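Local coordinates for protein S-adenosylmethionine:tRNA ribosyltransferase-isomerase (Thermotoga maritima, PDB 1VKY) that probably transfers and isomerises the ribose moiety of S-adenosylmethionine onto the 7-aminomethyl group of preQ1-modified tRNA, giving epoxyqueuosine in the queuosine pathway, at residues R97-V107 and T137-D147; A37-R45 and S339-L347. All coordinates share one frame; numbering follows the deposited sequence.

In the fold
Contact 2 begins near the modelled N terminus, where strand 39-44 lies parallel to strand 343-346 at the very end of the chain, closing a loop of almost three hundred residues. Within that loop the chain runs through strands 49-54 and 67-75 of the large mixed sheet, then enters a separate antiparallel sheet of six strands. There contact 1 joins residues 97-107 to 137-147 across a much shorter loop, before the chain returns to the mixed sheet. The contacts are therefore nested and do not cross. They lie on opposite sides of the chain's centre, with their own centres about 41 Å apart, and each pairs neighbouring strands of a different sheet.

Contact 1. Residues R97-V107 and T137-D147; sequences RLEEGIWKCLV and TRILKFQPQDD
Trp103 and Asp147 meet where strand 102-107 leaves a turn and strand 138-143 runs on into loop and a helix start, at the middle of a six-stranded antiparallel sheet. The indole N-H points almost straight at the carboxylate: NE1 lies 2.9 Å from Asp147 OD1, which is in the plane of the indole, while NE1 stands well above the plane of the carboxylate. Gly101 N reaches the same OD1 from the opposite face, so two donors clamp one oxygen. The other oxygen, OD2, takes a salt bridge from Arg97 NE at 2.7 Å, the guanidinium and carboxylate planes standing 80° apart. The Arg97 chain, extended from CG to NE with CG anti to the backbone N (chi1 179°), passes with CB over one face of the indole, toward its rim. With Asp147 replaced by an alanine, Trp103 NE1 and Gly101 N would probably lose their shared acceptor, and Arg97 NE its carboxylate. Glu100, bent at chi2 (72°), joins the network: its OE1 pairs with Arg97 NH2, while OE2 accepts from Asp147 N. Along the strands, Cys105 SG packs 3.6 Å from Leu140 CD2 on the Trp103 face; on the other face, Ile102 and Ile139 cross obliquely through their CG2 methyls. Lys104 NZ reaches Thr137 OG1, and Asp135 binds both groups. Beside the turn Glu99-Ile102, Gln145 NE2 donates to Glu100 O at 3.3 Å, the oxygen lying in the amide plane.

Contact 2. Residues A37-R45 and S339-L347; sequences ASRLMVLHR and SFGDAMLIL
Arg45 grips the C-terminal carboxylate of Leu347 side-on, with two nitrogens on two oxygens. NE forms a salt bridge to Leu347 OXT at 2.9 Å, and NH1 bonds Leu347 O at the same 2.9 Å; both oxygens lie in the guanidinium plane, although NH1 stands well above the plane of the carboxylate. The backbone N of Arg45 also donates to Leu347 OXT, at 3.0 Å, so this oxygen has two donors from one residue. A bend at chi3 (-71°) turns the guanidinium back onto the chain end, while CD rests on Ile346 CG2 at 3.7 Å. Farther back, strands 39-44 and 343-346 run parallel in register from Leu40-Ala343 to Leu43-Ile346, and the carbonyls of Arg39, Met41 and Leu43 accept from Ala343, Leu345 and Leu347. At the opposite end Asp342 OD1 takes the backbone N-H of Arg39 at 2.9 Å from above its carboxylate plane; Arg336 forms a salt bridge to that same oxygen, probably helping to position it. On one face Leu40 CD1 packs 3.9 Å from Leu345 CB, and Leu347 CD1 lies beside the imidazole of His44, whose NE2 is bonded to Glu51. On the other face Leu43 CD2 meets Met344 SD at 4.0 Å. Near the end of helix 309-318, Phe317 O accepts from Arg45 NH2, and Phe317 makes a cation-pi contact with the guanidinium. That helix also packs on Ile346, and helix 320-332 lies against Met41, Leu43 and Met344, so both helices cover the methionine-bearing face. Within the mixed sheet, strand 49-54 flanks 39-44, and strand 298-302 flanks 343-346.

Contact 1. Residues R97-V107 and T137-D147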
loop_
_atom_site.group_PDB
_atom_site.type_symbol
_atom_site.label_atom_id
_atom_site.label_comp_id
_atom_site.label_asym_id
_atom_site.label_seq_id
_atom_site.Cartn_x
_atom_site.Cartn_y
_atom_site.Cartn_z
ATOM N N ARG B 97 15.891 4.357 -23.937
ATOM C CA ARG B 97 15.991 5.460 -24.892
ATOM C C ARG B 97 17.358 6.074 -24.881
ATOM O O ARG B 97 17.853 6.492 -23.828
ATOM C CB ARG B 97 14.981 6.504 -24.487
ATOM C CG ARG B 97 14.912 7.735 -25.305
ATOM C CD ARG B 97 13.808 8.615 -24.785
ATOM N NE ARG B 97 13.609 9.776 -25.625
ATOM C CZ ARG B 97 14.255 10.916 -25.476
ATOM N NH1 ARG B 97 15.168 11.070 -24.536
ATOM N NH2 ARG B 97 13.989 11.918 -26.281
ATOM N N LEU B 98 17.981 6.133 -26.055
ATOM C CA LEU B 98 19.307 6.726 -26.180
ATOM C C LEU B 98 19.179 8.186 -26.589
ATOM O O LEU B 98 20.022 9.014 -26.269
ATOM C CB LEU B 98 20.164 5.937 -27.174
ATOM C CG LEU B 98 20.307 4.420 -26.908
ATOM C CD1 LEU B 98 21.373 3.845 -27.818
ATOM C CD2 LEU B 98 20.629 4.089 -25.456
ATOM N N GLU B 99 18.090 8.479 -27.277
ATOM C CA GLU B 99 17.852 9.750 -27.905
ATOM C C GLU B 99 16.429 9.653 -28.465
ATOM O O GLU B 99 15.967 8.563 -28.751
ATOM C CB GLU B 99 18.911 9.966 -29.020
ATOM C CG GLU B 99 18.596 11.021 -30.039
ATOM C CD GLU B 99 19.818 11.752 -30.557
ATOM O OE1 GLU B 99 20.402 11.325 -31.582
ATOM O OE2 GLU B 99 20.182 12.794 -29.964
ATOM N N GLU B 100 15.742 10.782 -28.631
ATOM C CA GLU B 100 14.412 10.794 -29.239
ATOM C C GLU B 100 14.417 9.907 -30.472
ATOM O O GLU B 100 15.209 10.108 -31.373
ATOM C CB GLU B 100 14.049 12.225 -29.657
ATOM C CG GLU B 100 12.712 12.378 -30.389
ATOM C CD GLU B 100 11.484 12.201 -29.498
ATOM O OE1 GLU B 100 11.578 12.344 -28.268
ATOM O OE2 GLU B 100 10.389 11.948 -30.036
ATOM N N GLY B 101 13.555 8.910 -30.497
ATOM C CA GLY B 101 13.463 8.024 -31.660
ATOM C C GLY B 101 14.597 7.030 -31.882
ATOM O O GLY B 101 14.625 6.389 -32.923
ATOM N N ILE B 102 15.539 6.911 -30.933
ATOM C CA ILE B 102 16.599 5.882 -30.947
ATOM C C ILE B 102 16.568 5.139 -29.595
ATOM O O ILE B 102 16.822 5.720 -28.512
ATOM C CB ILE B 102 18.025 6.485 -31.255
ATOM C CG1 ILE B 102 18.011 7.310 -32.533
ATOM C CG2 ILE B 102 19.061 5.369 -31.381
ATOM C CD1 ILE B 102 19.357 7.878 -32.929
ATOM N N TRP B 103 16.237 3.849 -29.673
ATOM C CA TRP B 103 16.025 3.002 -28.518
ATOM C C TRP B 103 16.776 1.683 -28.597
ATOM O O TRP B 103 16.837 1.065 -29.664
ATOM C CB TRP B 103 14.528 2.668 -28.438
ATOM C CG TRP B 103 13.678 3.814 -28.053
ATOM C CD1 TRP B 103 13.300 4.876 -28.849
ATOM C CD2 TRP B 103 13.088 4.035 -26.785
ATOM N NE1 TRP B 103 12.514 5.739 -28.133
ATOM C CE2 TRP B 103 12.370 5.252 -26.861
ATOM C CE3 TRP B 103 13.090 3.333 -25.582
ATOM C CZ2 TRP B 103 11.655 5.764 -25.787
ATOM C CZ3 TRP B 103 12.369 3.831 -24.526
ATOM C CH2 TRP B 103 11.667 5.046 -24.639
ATOM N N LYS B 104 17.315 1.241 -27.454
ATOM C CA LYS B 104 17.738 -0.124 -27.280
ATOM C C LYS B 104 16.489 -0.924 -27.080
ATOM O O LYS B 104 15.674 -0.585 -26.229
ATOM C CB LYS B 104 18.627 -0.310 -26.050
ATOM C CG LYS B 104 19.997 0.259 -26.223
ATOM C CD LYS B 104 20.768 0.290 -24.916
ATOM C CE LYS B 104 21.007 -1.076 -24.338
ATOM N NZ LYS B 104 22.134 -1.717 -25.007
ATOM N N CYS B 105 16.362 -1.989 -27.855
ATOM C CA CYS B 105 15.151 -2.794 -27.911
ATOM C C CYS B 105 15.479 -4.260 -27.802
ATOM O O CYS B 105 16.543 -4.716 -28.202
ATOM C CB CYS B 105 14.434 -2.570 -29.246
ATOM S SG CYS B 105 13.869 -0.867 -29.474
ATOM N N LEU B 106 14.507 -5.002 -27.296
ATOM C CA LEU B 106 14.548 -6.446 -27.333
ATOM C C LEU B 106 13.778 -6.833 -28.585
ATOM O O LEU B 106 12.626 -6.442 -28.736
ATOM C CB LEU B 106 13.890 -7.004 -26.052
ATOM C CG LEU B 106 14.657 -8.082 -25.344
ATOM C CD1 LEU B 106 14.523 -9.356 -26.167
ATOM C CD2 LEU B 106 16.110 -7.700 -25.151
ATOM N N VAL B 107 14.424 -7.546 -29.499
ATOM C CA VAL B 107 13.817 -7.899 -30.771
ATOM C C VAL B 107 13.765 -9.426 -30.846
ATOM O O VAL B 107 14.790 -10.084 -30.673
ATOM C CB VAL B 107 14.620 -7.309 -31.938
ATOM C CG1 VAL B 107 14.112 -7.828 -33.240
ATOM C CG2 VAL B 107 14.540 -5.786 -31.912
ATOM N N THR B 137 20.596 -6.656 -27.149
ATOM C CA THR B 137 19.555 -5.787 -27.649
ATOM C C THR B 137 19.946 -5.342 -29.036
ATOM O O THR B 137 21.033 -5.676 -29.528
ATOM C CB THR B 137 19.389 -4.591 -26.723
ATOM O OG1 THR B 137 20.661 -3.953 -26.556
ATOM C CG2 THR B 137 18.982 -5.058 -25.269
ATOM N N ARG B 138 19.025 -4.624 -29.663
ATOM C CA ARG B 138 19.193 -4.019 -30.971
ATOM C C ARG B 138 18.978 -2.539 -30.772
ATOM O O ARG B 138 18.050 -2.142 -30.085
ATOM C CB ARG B 138 18.133 -4.553 -31.932
ATOM C CG ARG B 138 18.571 -5.742 -32.788
ATOM C CD ARG B 138 19.443 -6.673 -32.082
ATOM N NE ARG B 138 19.719 -7.906 -32.787
ATOM C CZ ARG B 138 20.259 -8.941 -32.172
ATOM N NH1 ARG B 138 20.588 -8.850 -30.886
ATOM N NH2 ARG B 138 20.481 -10.068 -32.823
ATOM N N ILE B 139 19.851 -1.725 -31.344
ATOM C CA ILE B 139 19.647 -0.299 -31.330
ATOM C C ILE B 139 18.869 0.021 -32.580
ATOM O O ILE B 139 19.325 -0.228 -33.683
ATOM C CB ILE B 139 20.987 0.457 -31.269
ATOM C CG1 ILE B 139 21.674 0.220 -29.910
ATOM C CG2 ILE B 139 20.733 1.924 -31.412
ATOM C CD1 ILE B 139 22.341 -1.089 -29.785
ATOM N N LEU B 140 17.688 0.581 -32.395
ATOM C CA LEU B 140 16.796 0.875 -33.503
ATOM C C LEU B 140 16.565 2.367 -33.608
ATOM O O LEU B 140 16.267 3.031 -32.623
ATOM C CB LEU B 140 15.453 0.192 -33.273
ATOM C CG LEU B 140 15.173 -1.216 -33.813
ATOM C CD1 LEU B 140 16.327 -2.131 -33.929
ATOM C CD2 LEU B 140 14.144 -1.822 -32.952
ATOM N N LYS B 141 16.698 2.887 -34.821
ATOM C CA LYS B 141 16.316 4.267 -35.132
ATOM C C LYS B 141 14.962 4.240 -35.854
ATOM O O LYS B 141 14.834 3.648 -36.931
ATOM C CB LYS B 141 17.388 4.953 -35.994
ATOM C CG LYS B 141 17.059 6.383 -36.372
ATOM C CD LYS B 141 18.225 7.130 -37.090
ATOM C CE LYS B 141 18.316 6.845 -38.584
ATOM N NZ LYS B 141 17.282 7.508 -39.419
ATOM N N PHE B 142 13.955 4.851 -35.240
ATOM C CA PHE B 142 12.599 4.904 -35.808
ATOM C C PHE B 142 12.491 5.981 -36.872
ATOM O O PHE B 142 13.239 6.949 -36.847
ATOM C CB PHE B 142 11.578 5.090 -34.688
ATOM C CG PHE B 142 11.421 3.868 -33.855
ATOM C CD1 PHE B 142 12.229 3.652 -32.765
ATOM C CD2 PHE B 142 10.527 2.877 -34.227
ATOM C CE1 PHE B 142 12.102 2.505 -32.026
ATOM C CE2 PHE B 142 10.392 1.722 -33.464
ATOM C CZ PHE B 142 11.171 1.545 -32.383
ATOM N N GLN B 143 11.603 5.769 -37.841
ATOM C CA GLN B 143 11.364 6.740 -38.913
ATOM C C GLN B 143 9.849 6.963 -38.924
ATOM O O GLN B 143 9.114 6.032 -39.250
ATOM C CB GLN B 143 11.867 6.185 -40.237
ATOM C CG GLN B 143 11.870 7.195 -41.397
ATOM C CD GLN B 143 12.830 6.785 -42.502
ATOM O OE1 GLN B 143 12.432 6.667 -43.667
ATOM N NE2 GLN B 143 14.099 6.552 -42.137
ATOM N N PRO B 144 9.362 8.129 -38.474
ATOM C CA PRO B 144 10.174 9.252 -38.033
ATOM C C PRO B 144 10.653 9.057 -36.606
ATOM O O PRO B 144 10.130 8.209 -35.890
ATOM C CB PRO B 144 9.199 10.437 -38.104
ATOM C CG PRO B 144 7.874 9.855 -37.811
ATOM C CD PRO B 144 7.928 8.403 -38.282
ATOM N N GLN B 145 11.644 9.840 -36.202
ATOM C CA GLN B 145 12.156 9.796 -34.845
ATOM C C GLN B 145 11.253 10.569 -33.910
ATOM O O GLN B 145 11.558 11.691 -33.515
ATOM C CB GLN B 145 13.576 10.345 -34.805
ATOM C CG GLN B 145 14.557 9.413 -35.429
ATOM C CD GLN B 145 15.952 9.994 -35.517
ATOM O OE1 GLN B 145 16.475 10.179 -36.620
ATOM N NE2 GLN B 145 16.555 10.285 -34.367
ATOM N N ASP B 146 10.143 9.944 -33.547
ATOM C CA ASP B 146 9.084 10.601 -32.780
ATOM C C ASP B 146 8.550 9.611 -31.739
ATOM O O ASP B 146 7.867 8.656 -32.071
ATOM C CB ASP B 146 7.992 11.075 -33.759
ATOM C CG ASP B 146 6.822 11.820 -33.079
ATOM O OD1 ASP B 146 6.653 11.792 -31.840
ATOM O OD2 ASP B 146 5.979 12.454 -33.741
ATOM N N ASP B 147 8.881 9.837 -30.478
ATOM C CA ASP B 147 8.567 8.882 -29.412
ATOM C C ASP B 147 7.070 8.778 -29.147
ATOM O O ASP B 147 6.563 7.716 -28.756
ATOM C CB ASP B 147 9.281 9.269 -28.106
ATOM C CG ASP B 147 10.780 8.892 -28.084
ATOM O OD1 ASP B 147 11.323 8.261 -29.021
ATOM O OD2 ASP B 147 11.492 9.202 -27.127
#

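Contact 2. Residues A37-R45 and S339-L347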
loop_
_atom_site.group_PDB
_atom_site.type_symbol
_atom_site.label_atom_id
_atom_site.label_comp_id
_atom_site.label_asym_id
_atom_site.label_seq_id
_atom_site.Cartn_x
_atom_site.Cartn_y
_atom_site.Cartn_z
ATOM N N ALA B 37 12.578 7.100 9.213
ATOM C CA ALA B 37 12.304 7.012 10.617
ATOM C C ALA B 37 11.732 5.642 10.899
ATOM O O ALA B 37 11.380 5.348 12.034
ATOM C CB ALA B 37 11.319 8.112 11.065
ATOM N N SER B 38 11.686 4.769 9.898
ATOM C CA SER B 38 11.311 3.374 10.161
ATOM C C SER B 38 12.407 2.692 11.019
ATOM O O SER B 38 13.532 3.234 11.169
ATOM C CB SER B 38 11.054 2.643 8.840
ATOM O OG SER B 38 12.279 2.422 8.171
ATOM N N ARG B 39 12.070 1.547 11.619
ATOM C CA ARG B 39 13.042 0.757 12.374
ATOM C C ARG B 39 13.973 0.042 11.401
ATOM O O ARG B 39 13.605 -0.185 10.251
ATOM C CB ARG B 39 12.347 -0.250 13.281
ATOM C CG ARG B 39 11.451 0.441 14.246
ATOM C CD ARG B 39 10.753 -0.474 15.222
ATOM N NE ARG B 39 11.704 -0.898 16.209
ATOM C CZ ARG B 39 11.408 -1.581 17.296
ATOM N NH1 ARG B 39 10.152 -1.932 17.557
ATOM N NH2 ARG B 39 12.397 -1.920 18.125
ATOM N N LEU B 40 15.205 -0.203 11.845
ATOM C CA LEU B 40 16.215 -0.950 11.084
ATOM C C LEU B 40 16.829 -1.939 12.041
ATOM O O LEU B 40 17.552 -1.532 12.950
ATOM C CB LEU B 40 17.318 -0.013 10.541
ATOM C CG LEU B 40 18.512 -0.616 9.779
ATOM C CD1 LEU B 40 18.059 -1.222 8.467
ATOM C CD2 LEU B 40 19.630 0.366 9.519
ATOM N N MET B 41 16.575 -3.225 11.819
ATOM C CA MET B 41 17.284 -4.281 12.520
ATOM C C MET B 41 18.569 -4.589 11.738
ATOM O O MET B 41 18.526 -4.818 10.551
ATOM C CB MET B 41 16.446 -5.560 12.606
ATOM C CG MET B 41 17.066 -6.612 13.510
ATOM S SD MET B 41 16.040 -8.067 13.764
ATOM C CE MET B 41 14.663 -7.427 14.686
ATOM N N VAL B 42 19.697 -4.628 12.445
ATOM C CA VAL B 42 20.980 -4.913 11.836
ATOM C C VAL B 42 21.485 -6.261 12.318
ATOM O O VAL B 42 21.643 -6.479 13.527
ATOM C CB VAL B 42 22.006 -3.811 12.167
ATOM C CG1 VAL B 42 23.305 -4.064 11.456
ATOM C CG2 VAL B 42 21.464 -2.419 11.751
ATOM N N LEU B 43 21.805 -7.111 11.351
ATOM C CA LEU B 43 22.337 -8.443 11.548
ATOM C C LEU B 43 23.803 -8.516 11.086
ATOM O O LEU B 43 24.120 -8.206 9.950
ATOM C CB LEU B 43 21.500 -9.456 10.747
ATOM C CG LEU B 43 20.249 -10.012 11.457
ATOM C CD1 LEU B 43 19.336 -8.972 11.893
ATOM C CD2 LEU B 43 19.562 -10.969 10.556
ATOM N N HIS B 44 24.675 -8.922 12.004
ATOM C CA HIS B 44 26.098 -9.069 11.739
ATOM C C HIS B 44 26.375 -10.566 11.654
ATOM O O HIS B 44 26.430 -11.258 12.671
ATOM C CB HIS B 44 26.916 -8.438 12.870
ATOM C CG HIS B 44 26.678 -6.970 13.067
ATOM N ND1 HIS B 44 27.467 -6.006 12.485
ATOM C CD2 HIS B 44 25.757 -6.303 13.807
ATOM C CE1 HIS B 44 27.045 -4.809 12.854
ATOM N NE2 HIS B 44 26.017 -4.961 13.663
ATOM N N ARG B 45 26.536 -11.078 10.448
ATOM C CA ARG B 45 26.520 -12.541 10.287
ATOM C C ARG B 45 27.644 -13.269 10.971
ATOM O O ARG B 45 27.400 -14.282 11.590
ATOM C CB ARG B 45 26.514 -12.941 8.821
ATOM C CG ARG B 45 25.231 -12.598 8.074
ATOM C CD ARG B 45 25.407 -12.760 6.588
ATOM N NE ARG B 45 26.259 -11.737 5.990
ATOM C CZ ARG B 45 26.594 -11.743 4.711
ATOM N NH1 ARG B 45 27.350 -10.789 4.223
ATOM N NH2 ARG B 45 26.170 -12.710 3.917
ATOM N N SER B 339 5.607 -4.732 2.947
ATOM C CA SER B 339 6.023 -3.669 2.063
ATOM C C SER B 339 6.123 -2.247 2.629
ATOM O O SER B 339 6.926 -1.441 2.111
ATOM C CB SER B 339 5.088 -3.680 0.835
ATOM O OG SER B 339 5.250 -4.926 0.131
ATOM N N PHE B 340 5.303 -1.908 3.625
ATOM C CA PHE B 340 5.280 -0.555 4.193
ATOM C C PHE B 340 5.825 -0.537 5.595
ATOM O O PHE B 340 5.764 0.509 6.273
ATOM C CB PHE B 340 3.849 0.031 4.156
ATOM C CG PHE B 340 3.285 0.018 2.780
ATOM C CD1 PHE B 340 2.369 -0.950 2.401
ATOM C CD2 PHE B 340 3.830 0.852 1.805
ATOM C CE1 PHE B 340 1.933 -1.036 1.084
ATOM C CE2 PHE B 340 3.395 0.791 0.491
ATOM C CZ PHE B 340 2.441 -0.163 0.125
ATOM N N GLY B 341 6.430 -1.664 5.992
ATOM C CA GLY B 341 7.004 -1.846 7.326
ATOM C C GLY B 341 8.448 -1.441 7.466
ATOM O O GLY B 341 8.960 -0.604 6.735
ATOM N N ASP B 342 9.105 -2.077 8.418
ATOM C CA ASP B 342 10.435 -1.708 8.801
ATOM C C ASP B 342 11.465 -2.420 7.879
ATOM O O ASP B 342 11.091 -3.142 6.945
ATOM C CB ASP B 342 10.657 -2.068 10.272
ATOM C CG ASP B 342 9.805 -1.235 11.186
ATOM O OD1 ASP B 342 9.723 -0.020 10.949
ATOM O OD2 ASP B 342 9.206 -1.719 12.156
ATOM N N ALA B 343 12.739 -2.188 8.153
ATOM C CA ALA B 343 13.835 -2.746 7.359
ATOM C C ALA B 343 14.855 -3.549 8.185
ATOM O O ALA B 343 14.961 -3.400 9.397
ATOM C CB ALA B 343 14.553 -1.663 6.655
ATOM N N MET B 344 15.608 -4.384 7.462
ATOM C CA MET B 344 16.735 -5.179 7.977
ATOM C C MET B 344 17.967 -4.895 7.101
ATOM O O MET B 344 17.849 -4.841 5.862
ATOM C CB MET B 344 16.359 -6.654 7.876
ATOM C CG MET B 344 17.416 -7.617 8.297
ATOM S SD MET B 344 16.816 -9.310 8.172
ATOM C CE MET B 344 15.911 -9.491 9.749
ATOM N N LEU B 345 19.107 -4.664 7.760
ATOM C CA LEU B 345 20.450 -4.620 7.145
ATOM C C LEU B 345 21.212 -5.849 7.616
ATOM O O LEU B 345 21.383 -6.064 8.834
ATOM C CB LEU B 345 21.235 -3.382 7.593
ATOM C CG LEU B 345 22.705 -3.245 7.183
ATOM C CD1 LEU B 345 22.888 -3.264 5.667
ATOM C CD2 LEU B 345 23.350 -1.994 7.788
ATOM N N ILE B 346 21.635 -6.659 6.655
ATOM C CA ILE B 346 22.439 -7.818 6.913
ATOM C C ILE B 346 23.817 -7.544 6.383
ATOM O O ILE B 346 23.977 -7.331 5.188
ATOM C CB ILE B 346 21.869 -9.056 6.269
ATOM C CG1 ILE B 346 20.412 -9.247 6.694
ATOM C CG2 ILE B 346 22.730 -10.276 6.701
ATOM C CD1 ILE B 346 19.592 -9.871 5.703
ATOM N N LEU B 347 24.790 -7.533 7.303
ATOM C CA LEU B 347 26.236 -7.327 6.989
ATOM C C LEU B 347 27.038 -8.645 7.059
ATOM O O LEU B 347 27.978 -8.854 6.275
ATOM C CB LEU B 347 26.841 -6.383 8.010
ATOM C CG LEU B 347 26.261 -4.969 7.991
ATOM C CD1 LEU B 347 26.693 -4.230 9.194
ATOM C CD2 LEU B 347 26.694 -4.252 6.726
ATOM O OXT LEU B 347 26.774 -9.539 7.884
#